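Local coordinates for protein LYND (Lyngbya aestuarii, PDB 4V1T) that probably acts as a YcaO-type cyclodehydratase, using ATP and magnesium to cyclise residues of peptide substrates into azoline heterocycles, and also carries a separate zinc site, at residues B[168-171]-B[172-176]; B[203-206]-B[207-210]. All coordinates share one frame; numbering follows the deposited sequence.

Contact 1: residues B[168-171]-B[172-176]; sequences KINK and QALES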
loop_
_atom_site.group_PDB
_atom_site.type_symbol
_atom_site.label_atom_id
_atom_site.label_comp_id
_atom_site.label_asym_id
_atom_site.label_seq_id
_atom_site.Cartn_x
_atom_site.Cartn_y
_atom_site.Cartn_z
ATOM N N LYS B 168 8.672 -34.764 10.360
ATOM C CA LYS B 168 8.823 -35.542 11.583
ATOM C C LYS B 168 8.948 -34.626 12.803
ATOM O O LYS B 168 8.362 -34.883 13.855
ATOM C CB LYS B 168 10.046 -36.451 11.482
ATOM C CG LYS B 168 10.242 -37.348 12.690
ATOM C CD LYS B 168 11.551 -38.112 12.606
ATOM C CE LYS B 168 11.702 -39.078 13.772
ATOM N NZ LYS B 168 10.724 -40.208 13.706
ATOM N N ILE B 169 9.728 -33.567 12.669
ATOM C CA ILE B 169 9.890 -32.631 13.770
ATOM C C ILE B 169 8.531 -32.015 14.122
ATOM O O ILE B 169 8.180 -31.871 15.298
ATOM C CB ILE B 169 10.908 -31.527 13.423
ATOM C CG1 ILE B 169 12.307 -32.137 13.322
ATOM C CG2 ILE B 169 10.873 -30.408 14.473
ATOM C CD1 ILE B 169 13.382 -31.147 12.906
ATOM N N ASN B 170 7.775 -31.676 13.083
ATOM C CA ASN B 170 6.439 -31.126 13.235
ATOM C C ASN B 170 5.486 -32.107 13.932
ATOM O O ASN B 170 4.618 -31.702 14.706
ATOM C CB ASN B 170 5.885 -30.737 11.865
ATOM C CG ASN B 170 4.542 -30.047 11.952
ATOM O OD1 ASN B 170 4.417 -28.998 12.568
ATOM N ND2 ASN B 170 3.531 -30.631 11.331
ATOM N N LYS B 171 5.649 -33.396 13.663
ATOM C CA LYS B 171 4.769 -34.403 14.252
ATOM C C LYS B 171 5.038 -34.586 15.733
ATOM O O LYS B 171 4.104 -34.709 16.523
ATOM C CB LYS B 171 4.928 -35.743 13.539
ATOM C CG LYS B 171 4.217 -35.823 12.201
ATOM C CD LYS B 171 2.718 -35.619 12.364
ATOM C CE LYS B 171 1.905 -36.601 11.531
ATOM N NZ LYS B 171 0.510 -36.729 12.042
ATOM N N GLN B 172 6.315 -34.629 16.100
ATOM C CA GLN B 172 6.700 -34.751 17.495
ATOM C C GLN B 172 6.290 -33.514 18.271
ATOM O O GLN B 172 5.833 -33.620 19.400
ATOM C CB GLN B 172 8.209 -34.961 17.624
ATOM C CG GLN B 172 8.692 -36.313 17.134
ATOM C CD GLN B 172 10.187 -36.493 17.315
ATOM O OE1 GLN B 172 10.938 -35.519 17.366
ATOM N NE2 GLN B 172 10.629 -37.740 17.421
ATOM N N ALA B 173 6.468 -32.346 17.656
ATOM C CA ALA B 173 6.154 -31.078 18.311
ATOM C C ALA B 173 4.665 -30.978 18.629
ATOM O O ALA B 173 4.284 -30.477 19.677
ATOM C CB ALA B 173 6.594 -29.913 17.440
ATOM N N LEU B 174 3.828 -31.466 17.720
ATOM C CA LEU B 174 2.387 -31.429 17.930
ATOM C C LEU B 174 1.948 -32.384 19.038
ATOM O O LEU B 174 1.040 -32.068 19.811
ATOM C CB LEU B 174 1.652 -31.764 16.632
ATOM C CG LEU B 174 1.682 -30.688 15.541
ATOM C CD1 LEU B 174 1.028 -31.220 14.275
ATOM C CD2 LEU B 174 0.997 -29.410 15.986
ATOM N N GLU B 175 2.595 -33.544 19.112
ATOM C CA GLU B 175 2.296 -34.525 20.155
ATOM C C GLU B 175 2.912 -34.121 21.489
ATOM O O GLU B 175 2.308 -34.303 22.538
ATOM C CB GLU B 175 2.796 -35.908 19.741
ATOM C CG GLU B 175 2.068 -36.474 18.529
ATOM C CD GLU B 175 2.694 -37.757 17.996
ATOM O OE1 GLU B 175 3.804 -38.125 18.442
ATOM O OE2 GLU B 175 2.081 -38.395 17.111
ATOM N N SER B 176 4.111 -33.558 21.435
ATOM C CA SER B 176 4.820 -33.128 22.630
ATOM C C SER B 176 4.380 -31.738 23.100
ATOM O O SER B 176 4.768 -31.294 24.179
ATOM C CB SER B 176 6.325 -33.131 22.354
ATOM O OG SER B 176 7.066 -33.072 23.552
#
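Asn170 and Leu174, one helical turn apart, meet where the amide nitrogen ND2 of the first lies 3.9 Å from the methyl CD1 of the second. The two side chains run at a slant to each other and do not lie alongside. Leu174 also leans on the backbone of its partner: with CG turned anti to its own carbonyl carbon (chi1 -72°), the branch point CG settles 3.2 Å from Asn170 O, the same oxygen that takes the amide hydrogen of Leu174 at 3.1 Å, from a donor tilted well out of the carbonyl plane. All this happens on helix 165-176, the crossover helix of a beta-alpha-beta unit between strands 154-157 and 180-184. Its inward side, with Ile169, Asn170 and Ala173, packs on Trp180 of the second strand. The Asn170 oxygen OD1 accepts a hydrogen bond from the backbone N of Trp204, which helps to hold the amide's rotation, with ND2 rather than OD1 nearer to Leu174 CD1. On the exposed side Lys168 and Gln172 are likewise one turn apart and slanted, CE passing 4.0 Å from NE2, while the CG of Gln172 rests near Lys168 O. Glu175 lays CG 3.4 Å from Lys171 O, the acceptor of its own N-H, and its OE2 remains 5.6 Å from Lys171 NZ, too far for direct contact, so any attraction between the charges is probably weak.

Contact 2: residues B[203-206]-B[207-210]; sequences CWDC and LAHR. With ZN (zinc ion), chain K.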
loop_
_atom_site.group_PDB
_atom_site.type_symbol
_atom_site.label_atom_id
_atom_site.label_comp_id
_atom_site.label_asym_id
_atom_site.label_seq_id
_atom_site.Cartn_x
_atom_site.Cartn_y
_atom_site.Cartn_z
ATOM N N CYS B 203 0.638 -25.403 11.758
ATOM C CA CYS B 203 1.764 -26.324 11.866
ATOM C C CYS B 203 2.666 -26.173 10.639
ATOM O O CYS B 203 2.402 -25.346 9.755
ATOM C CB CYS B 203 1.245 -27.754 12.005
ATOM S SG CYS B 203 0.275 -28.374 10.583
ATOM N N TRP B 204 3.742 -26.950 10.583
ATOM C CA TRP B 204 4.632 -26.905 9.431
ATOM C C TRP B 204 3.915 -27.400 8.181
ATOM O O TRP B 204 4.224 -26.972 7.070
ATOM C CB TRP B 204 5.884 -27.733 9.681
ATOM C CG TRP B 204 6.717 -27.920 8.456
ATOM C CD1 TRP B 204 7.705 -27.093 8.000
ATOM C CD2 TRP B 204 6.624 -28.993 7.525
ATOM N NE1 TRP B 204 8.232 -27.593 6.829
ATOM C CE2 TRP B 204 7.590 -28.760 6.519
ATOM C CE3 TRP B 204 5.819 -30.131 7.436
ATOM C CZ2 TRP B 204 7.777 -29.631 5.446
ATOM C CZ3 TRP B 204 6.007 -30.998 6.367
ATOM C CH2 TRP B 204 6.979 -30.739 5.385
ATOM N N ASP B 205 2.943 -28.285 8.368
ATOM C CA ASP B 205 2.178 -28.811 7.253
ATOM C C ASP B 205 1.251 -27.744 6.667
ATOM O O ASP B 205 1.018 -27.720 5.450
ATOM C CB ASP B 205 1.365 -30.032 7.696
ATOM C CG ASP B 205 1.266 -31.087 6.622
ATOM O OD1 ASP B 205 1.429 -30.750 5.435
ATOM O OD2 ASP B 205 1.026 -32.256 6.973
ATOM N N CYS B 206 0.700 -26.887 7.530
ATOM C CA CYS B 206 -0.068 -25.720 7.076
ATOM C C CYS B 206 0.762 -24.874 6.109
ATOM O O CYS B 206 0.274 -24.413 5.081
ATOM C CB CYS B 206 -0.510 -24.839 8.256
ATOM S SG CYS B 206 -1.728 -25.558 9.376
ATOM N N LEU B 207 2.023 -24.668 6.475
ATOM C CA LEU B 207 2.960 -23.897 5.667
ATOM C C LEU B 207 3.356 -24.674 4.404
ATOM O O LEU B 207 3.345 -24.138 3.290
ATOM C CB LEU B 207 4.197 -23.556 6.503
ATOM C CG LEU B 207 5.387 -22.918 5.796
ATOM C CD1 LEU B 207 5.041 -21.532 5.292
ATOM C CD2 LEU B 207 6.580 -22.859 6.724
ATOM N N ALA B 208 3.690 -25.945 4.574
ATOM C CA ALA B 208 4.142 -26.766 3.459
ATOM C C ALA B 208 3.119 -26.768 2.320
ATOM O O ALA B 208 3.483 -26.707 1.151
ATOM C CB ALA B 208 4.419 -28.178 3.931
ATOM N N HIS B 209 1.840 -26.818 2.674
ATOM C CA HIS B 209 0.761 -26.854 1.695
ATOM C C HIS B 209 0.774 -25.595 0.819
ATOM O O HIS B 209 0.426 -25.642 -0.347
ATOM C CB HIS B 209 -0.588 -26.999 2.402
ATOM C CG HIS B 209 -1.733 -27.291 1.486
ATOM N ND1 HIS B 209 -2.539 -26.306 0.959
ATOM C CD2 HIS B 209 -2.223 -28.468 1.019
ATOM C CE1 HIS B 209 -3.471 -26.861 0.202
ATOM N NE2 HIS B 209 -3.301 -28.173 0.222
ATOM N N ARG B 210 1.172 -24.467 1.390
ATOM C CA ARG B 210 1.293 -23.239 0.615
ATOM C C ARG B 210 2.605 -23.225 -0.173
ATOM O O ARG B 210 2.633 -22.839 -1.342
ATOM C CB ARG B 210 1.219 -22.013 1.537
ATOM C CG ARG B 210 -0.109 -21.827 2.268
ATOM C CD ARG B 210 -1.221 -21.423 1.310
ATOM N NE ARG B 210 -2.530 -21.472 1.955
ATOM C CZ ARG B 210 -3.116 -20.446 2.562
ATOM N NH1 ARG B 210 -2.528 -19.261 2.623
ATOM N NH2 ARG B 210 -4.306 -20.613 3.120
HETATM ZN ZN ZN K . -1.578 -27.783 10.189
#
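The chain enters helix 204-213 at Cys203, and the first turns close through Ala208 N to Trp204 O at 2.8 Å and His209 N to Asp205 O at 3.0 Å. Cys203 is the N-cap of a capping box built from a CxxC zinc site: its SG accepts weakly from Cys206 N, and Cys206 SG accepts weakly from Cys203 N. Both sulfurs bind the zinc ion, Cys203 SG at 2.0 Å and Cys206 SG at 2.4 Å, with Cys311 and Cys314 completing the tetrad. For Cys203 a chi1 of 62° sets SG between its backbone N and carbonyl carbon, where it can serve metal and cap together. One turn on, the methyl of Ala208 sits over the six-membered ring of Trp204 in a CH-pi contact, 3.9 Å from CB to the ring centroid and 9° off the normal. The indole NE1 donates a hydrogen bond to Tyr161 O, and the ring packs against Trp180 and Leu182 of strand 180-184. An alanine in place of Trp204 is likely to leave the Ala208 methyl without its aromatic face and Tyr161 O without its indole donor. Asp205 OD2 is hydrogen-bonded to Thr313 OG1, on the zinc-binding loop, and NH2 of Arg210 forms a salt bridge with Asp724 OD2. His209 CB lies 3.5 Å from Asp205 O, the oxygen already holding the backbone N of His209.

Contact 1 precedes contact 2 along the chain, and their centres lie about 13 Å apart, yet they meet directly at the start of helix 204-213. Asn170 OD1 is 2.9 Å from Trp204 N, a hydrogen bond that gives the first turn of the zinc-binding helix a side-chain acceptor from helix 165-176. Beside it, Leu174 CD1 packs 4.1 Å from Cys203 CB, and the Leu174 side chain is about 6 Å from the zinc ion. Through Asn170 and Leu174, contact 1 thus adds second-shell packing beside the zinc ion that Cys203 and Cys206 bind together with Cys311 and Cys314. The ADP pocket is built from residues between 344 and 640, so neither contact supplies any of its lining.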